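Local coordinates for cupin type-2 domain-containing protein (Neisseria meningitidis, PDB 2I45) that is of unknown function but adopts a cupin fold, the small beta-barrel found in a large and functionally varied superfamily, at residues 28-39 against 88-99. Residues are numbered along the deposited sequence; the frame is centred on the assembly and turned at random.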
loop_
_atom_site.group_PDB
_atom_site.type_symbol
_atom_site.label_atom_id
_atom_site.label_comp_id
_atom_site.label_asym_id
_atom_site.label_seq_id
_atom_site.Cartn_x
_atom_site.Cartn_y
_atom_site.Cartn_z
ATOM N N GLY B 28 7.364 -3.811 -11.549
ATOM C CA GLY B 28 8.275 -4.324 -10.495
ATOM C C GLY B 28 7.633 -4.396 -9.097
ATOM O O GLY B 28 8.256 -4.022 -8.062
ATOM N N PHE B 29 6.388 -4.864 -9.059
ATOM C CA PHE B 29 5.710 -5.144 -7.788
ATOM C C PHE B 29 4.856 -6.385 -7.801
ATOM O O PHE B 29 4.189 -6.678 -8.804
ATOM C CB PHE B 29 4.842 -3.987 -7.366
ATOM C CG PHE B 29 5.610 -2.818 -6.878
ATOM C CD1 PHE B 29 6.270 -2.874 -5.651
ATOM C CD2 PHE B 29 5.665 -1.650 -7.637
ATOM C CE1 PHE B 29 7.009 -1.772 -5.183
ATOM C CE2 PHE B 29 6.359 -0.528 -7.183
ATOM C CZ PHE B 29 7.049 -0.582 -5.960
ATOM N N GLN B 30 4.880 -7.099 -6.672
ATOM C CA GLN B 30 4.016 -8.242 -6.460
ATOM C C GLN B 30 3.026 -7.992 -5.320
ATOM O O GLN B 30 3.394 -7.534 -4.248
ATOM C CB GLN B 30 4.838 -9.447 -6.138
ATOM C CG GLN B 30 4.001 -10.662 -6.309
ATOM C CD GLN B 30 4.824 -11.935 -6.449
ATOM O OE1 GLN B 30 5.169 -12.548 -5.420
ATOM N NE2 GLN B 30 5.131 -12.354 -7.716
ATOM N N PHE B 31 1.765 -8.288 -5.531
ATOM C CA PHE B 31 0.785 -8.068 -4.420
ATOM C C PHE B 31 0.210 -9.396 -4.036
ATOM O O PHE B 31 -0.193 -10.183 -4.913
ATOM C CB PHE B 31 -0.308 -7.053 -4.755
ATOM C CG PHE B 31 0.220 -5.719 -5.276
ATOM C CD1 PHE B 31 0.247 -4.585 -4.467
ATOM C CD2 PHE B 31 0.690 -5.583 -6.558
ATOM C CE1 PHE B 31 0.728 -3.343 -4.930
ATOM C CE2 PHE B 31 1.199 -4.348 -7.006
ATOM C CZ PHE B 31 1.196 -3.238 -6.194
ATOM N N HIS B 32 0.240 -9.657 -2.729
ATOM C CA HIS B 32 -0.406 -10.802 -2.151
ATOM C C HIS B 32 -1.677 -10.313 -1.409
ATOM O O HIS B 32 -1.623 -9.364 -0.594
ATOM C CB HIS B 32 0.563 -11.477 -1.202
ATOM C CG HIS B 32 1.740 -12.124 -1.873
ATOM N ND1 HIS B 32 2.020 -13.470 -1.746
ATOM C CD2 HIS B 32 2.704 -11.616 -2.680
ATOM C CE1 HIS B 32 3.111 -13.760 -2.443
ATOM N NE2 HIS B 32 3.548 -12.651 -3.019
ATOM N N LEU B 33 -2.821 -10.910 -1.725
ATOM C CA LEU B 33 -4.065 -10.615 -0.969
ATOM C C LEU B 33 -4.450 -11.926 -0.319
ATOM O O LEU B 33 -4.550 -12.938 -1.000
ATOM C CB LEU B 33 -5.223 -10.098 -1.836
ATOM C CG LEU B 33 -4.956 -9.000 -2.879
ATOM C CD1 LEU B 33 -6.044 -8.811 -3.894
ATOM C CD2 LEU B 33 -4.666 -7.742 -2.231
ATOM N N VAL B 34 -4.627 -11.898 1.003
ATOM C CA VAL B 34 -4.825 -13.108 1.783
ATOM C C VAL B 34 -5.653 -12.727 2.939
ATOM O O VAL B 34 -5.610 -11.582 3.360
ATOM C CB VAL B 34 -3.579 -13.537 2.498
ATOM C CG1 VAL B 34 -3.539 -15.052 2.591
ATOM C CG2 VAL B 34 -2.393 -12.937 1.864
ATOM N N LYS B 35 -6.360 -13.685 3.516
ATOM C CA LYS B 35 -7.114 -13.371 4.693
ATOM C C LYS B 35 -6.535 -14.207 5.787
ATOM O O LYS B 35 -6.186 -15.297 5.534
ATOM C CB LYS B 35 -8.576 -13.647 4.447
ATOM C CG LYS B 35 -9.181 -12.679 3.423
ATOM C CD LYS B 35 -10.757 -12.743 3.373
ATOM C CE LYS B 35 -11.300 -11.845 2.281
ATOM N NZ LYS B 35 -12.815 -11.805 2.180
ATOM N N LEU B 36 -6.435 -13.651 7.001
ATOM C CA LEU B 36 -5.817 -14.226 8.204
ATOM C C LEU B 36 -6.787 -14.391 9.373
ATOM O O LEU B 36 -7.596 -13.470 9.660
ATOM C CB LEU B 36 -4.763 -13.253 8.690
ATOM C CG LEU B 36 -3.348 -13.551 8.245
ATOM C CD1 LEU B 36 -3.182 -14.199 6.830
ATOM C CD2 LEU B 36 -2.539 -12.307 8.371
ATOM N N LEU B 37 -6.676 -15.545 10.051
ATOM C CA LEU B 37 -7.421 -15.874 11.252
ATOM C C LEU B 37 -6.520 -16.790 12.108
ATOM O O LEU B 37 -5.734 -17.546 11.549
ATOM C CB LEU B 37 -8.721 -16.549 10.880
ATOM C CG LEU B 37 -9.731 -16.674 12.041
ATOM C CD1 LEU B 37 -9.972 -15.373 12.762
ATOM C CD2 LEU B 37 -11.073 -17.196 11.578
ATOM N N GLY B 38 -6.601 -16.689 13.440
ATOM C CA GLY B 38 -5.627 -17.351 14.358
ATOM C C GLY B 38 -4.192 -17.173 13.883
ATOM O O GLY B 38 -3.838 -16.085 13.488
ATOM N N ASP B 39 -3.374 -18.235 13.862
ATOM C CA ASP B 39 -2.078 -18.181 13.181
ATOM C C ASP B 39 -1.598 -19.514 12.683
ATOM O O ASP B 39 -2.210 -20.558 12.934
ATOM C CB ASP B 39 -1.001 -17.666 14.122
ATOM C CG ASP B 39 -0.905 -18.518 15.398
ATOM O OD1 ASP B 39 -1.754 -18.297 16.323
ATOM O OD2 ASP B 39 -0.012 -19.390 15.459
ATOM N N ARG B 88 -0.595 -12.950 12.433
ATOM C CA ARG B 88 -1.679 -13.544 13.179
ATOM C C ARG B 88 -2.888 -12.584 13.409
ATOM O O ARG B 88 -2.717 -11.358 13.363
ATOM C CB ARG B 88 -1.020 -13.931 14.451
ATOM C CG ARG B 88 -1.899 -14.128 15.610
ATOM C CD ARG B 88 -1.797 -13.010 16.619
ATOM N NE ARG B 88 -0.507 -12.738 17.251
ATOM C CZ ARG B 88 -0.430 -11.841 18.242
ATOM N NH1 ARG B 88 0.722 -11.496 18.769
ATOM N NH2 ARG B 88 -1.539 -11.235 18.673
ATOM N N SER B 89 -4.100 -13.100 13.625
ATOM C CA SER B 89 -5.276 -12.237 13.683
ATOM C C SER B 89 -6.406 -12.763 14.589
ATOM O O SER B 89 -6.956 -13.834 14.375
ATOM C CB SER B 89 -5.837 -12.012 12.287
ATOM O OG SER B 89 -7.010 -11.217 12.342
ATOM N N GLU B 90 -6.731 -11.980 15.594
ATOM C CA GLU B 90 -7.612 -12.378 16.653
ATOM C C GLU B 90 -9.035 -12.630 16.122
ATOM O O GLU B 90 -9.580 -13.705 16.331
ATOM C CB GLU B 90 -7.526 -11.317 17.758
ATOM C CG GLU B 90 -8.332 -11.539 19.058
ATOM C CD GLU B 90 -7.567 -12.366 20.073
ATOM O OE1 GLU B 90 -8.079 -12.438 21.242
ATOM O OE2 GLU B 90 -6.448 -12.922 19.698
ATOM N N ASN B 91 -9.600 -11.693 15.382
ATOM C CA ASN B 91 -10.890 -11.914 14.722
ATOM C C ASN B 91 -10.908 -11.892 13.187
ATOM O O ASN B 91 -11.972 -11.780 12.584
ATOM C CB ASN B 91 -11.894 -10.944 15.298
ATOM C CG ASN B 91 -12.124 -11.239 16.728
ATOM O OD1 ASN B 91 -12.711 -12.272 17.048
ATOM N ND2 ASN B 91 -11.577 -10.422 17.609
ATOM N N GLY B 92 -9.748 -12.001 12.554
ATOM C CA GLY B 92 -9.697 -12.034 11.094
ATOM C C GLY B 92 -9.302 -10.719 10.432
ATOM O O GLY B 92 -9.798 -9.674 10.796
ATOM N N CYS B 93 -8.426 -10.794 9.438
ATOM C CA CYS B 93 -7.876 -9.629 8.794
ATOM C C CYS B 93 -7.695 -9.910 7.324
ATOM O O CYS B 93 -7.088 -10.967 6.957
ATOM C CB CYS B 93 -6.462 -9.353 9.317
ATOM S SG CYS B 93 -5.768 -7.779 8.713
ATOM N N SER B 94 -8.145 -8.954 6.492
ATOM C CA SER B 94 -7.772 -8.912 5.086
ATOM C C SER B 94 -6.606 -7.985 4.858
ATOM O O SER B 94 -6.650 -6.831 5.274
ATOM C CB SER B 94 -8.945 -8.447 4.267
ATOM O OG SER B 94 -10.047 -9.278 4.573
ATOM N N LEU B 95 -5.598 -8.478 4.143
ATOM C CA LEU B 95 -4.306 -7.840 4.140
ATOM C C LEU B 95 -3.620 -7.868 2.784
ATOM O O LEU B 95 -3.568 -8.914 2.143
ATOM C CB LEU B 95 -3.428 -8.599 5.137
ATOM C CG LEU B 95 -1.895 -8.742 4.920
ATOM C CD1 LEU B 95 -1.118 -7.514 5.379
ATOM C CD2 LEU B 95 -1.326 -9.896 5.706
ATOM N N VAL B 96 -3.042 -6.736 2.382
ATOM C CA VAL B 96 -2.173 -6.713 1.226
ATOM C C VAL B 96 -0.715 -6.732 1.622
ATOM O O VAL B 96 -0.249 -5.900 2.421
ATOM C CB VAL B 96 -2.362 -5.470 0.344
ATOM C CG1 VAL B 96 -1.439 -5.604 -0.897
ATOM C CG2 VAL B 96 -3.774 -5.322 -0.048
ATOM N N LEU B 97 0.005 -7.677 1.062
ATOM C CA LEU B 97 1.448 -7.594 1.097
ATOM C C LEU B 97 1.994 -7.015 -0.184
ATOM O O LEU B 97 1.435 -7.310 -1.241
ATOM C CB LEU B 97 2.055 -8.984 1.248
ATOM C CG LEU B 97 2.524 -9.347 2.656
ATOM C CD1 LEU B 97 1.362 -9.888 3.479
ATOM C CD2 LEU B 97 3.691 -10.344 2.608
ATOM N N ILE B 98 3.099 -6.261 -0.102
ATOM C CA ILE B 98 3.755 -5.712 -1.286
ATOM C C ILE B 98 5.278 -5.974 -1.331
ATOM O O ILE B 98 5.976 -5.806 -0.349
ATOM C CB ILE B 98 3.481 -4.177 -1.437
ATOM C CG1 ILE B 98 1.999 -3.919 -1.556
ATOM C CG2 ILE B 98 4.123 -3.618 -2.646
ATOM C CD1 ILE B 98 1.379 -3.239 -0.363
ATOM N N GLU B 99 5.795 -6.336 -2.488
ATOM C CA GLU B 99 7.211 -6.483 -2.636
ATOM C C GLU B 99 7.625 -6.031 -3.993
ATOM O O GLU B 99 6.773 -5.947 -4.844
ATOM C CB GLU B 99 7.590 -7.941 -2.467
ATOM C CG GLU B 99 6.590 -8.960 -3.028
ATOM C CD GLU B 99 7.107 -10.412 -2.834
ATOM O OE1 GLU B 99 8.117 -10.808 -3.536
ATOM O OE2 GLU B 99 6.490 -11.107 -1.956
#
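With CG turned anti to the carbonyl carbon (chi1 -52°), the F31 ring is set beside its backbone N, where CD1 of F31 comes obliquely within 3.5 Å of I98 CG1. V96 has CG1 anti to its backbone N, and this leaves CG2 to receive L33 CD2 at 3.4 Å, the two side chains running alongside each other. These pairs sit on one face of an antiparallel pairing between strands 29-37 and 92-99 of the cupin barrel; the strand directions differ by 161°. Two backbone bonds join each of the pairs Q30 with E99, H32 with L97, V34 with L95 and L36 with C93, eight in all, the one from V34 N to L95 O being weak. F31 with I98 and L33 with V96 form non-hydrogen-bonded pairs of these two strands, and helix 8-13 packs against L33 and V96, while F31 touches M76 of the second subunit.

On the other face, Q30 and E99 extend side by side, with Q30 CB 3.6 Å from E99 CG. E99 OE2 comes within 3.5 Å of H32 NE2, obliquely to the ring, with the carboxylate and imidazole planes 10° apart. Further along, L36 CD2 approaches L95 CD2 at 3.8 Å, and M59 of strand 59-63 packs on L36, C93 and L95, linking this face to the second sheet of the barrel.

A register shift of two residues between L36 and G38 defines a beta bulge, coinciding with the corners at G38 and at E90 and N91. Beyond it, S89 N donates to G38 O at 3.0 Å; the R88 chain, bent at chi2 and chi3, carries NH1 to a salt bridge with D62 OD1, and S89 OG also bonds D58 O. At the bend, L37 CD1 rests 3.4 Å from G92 N.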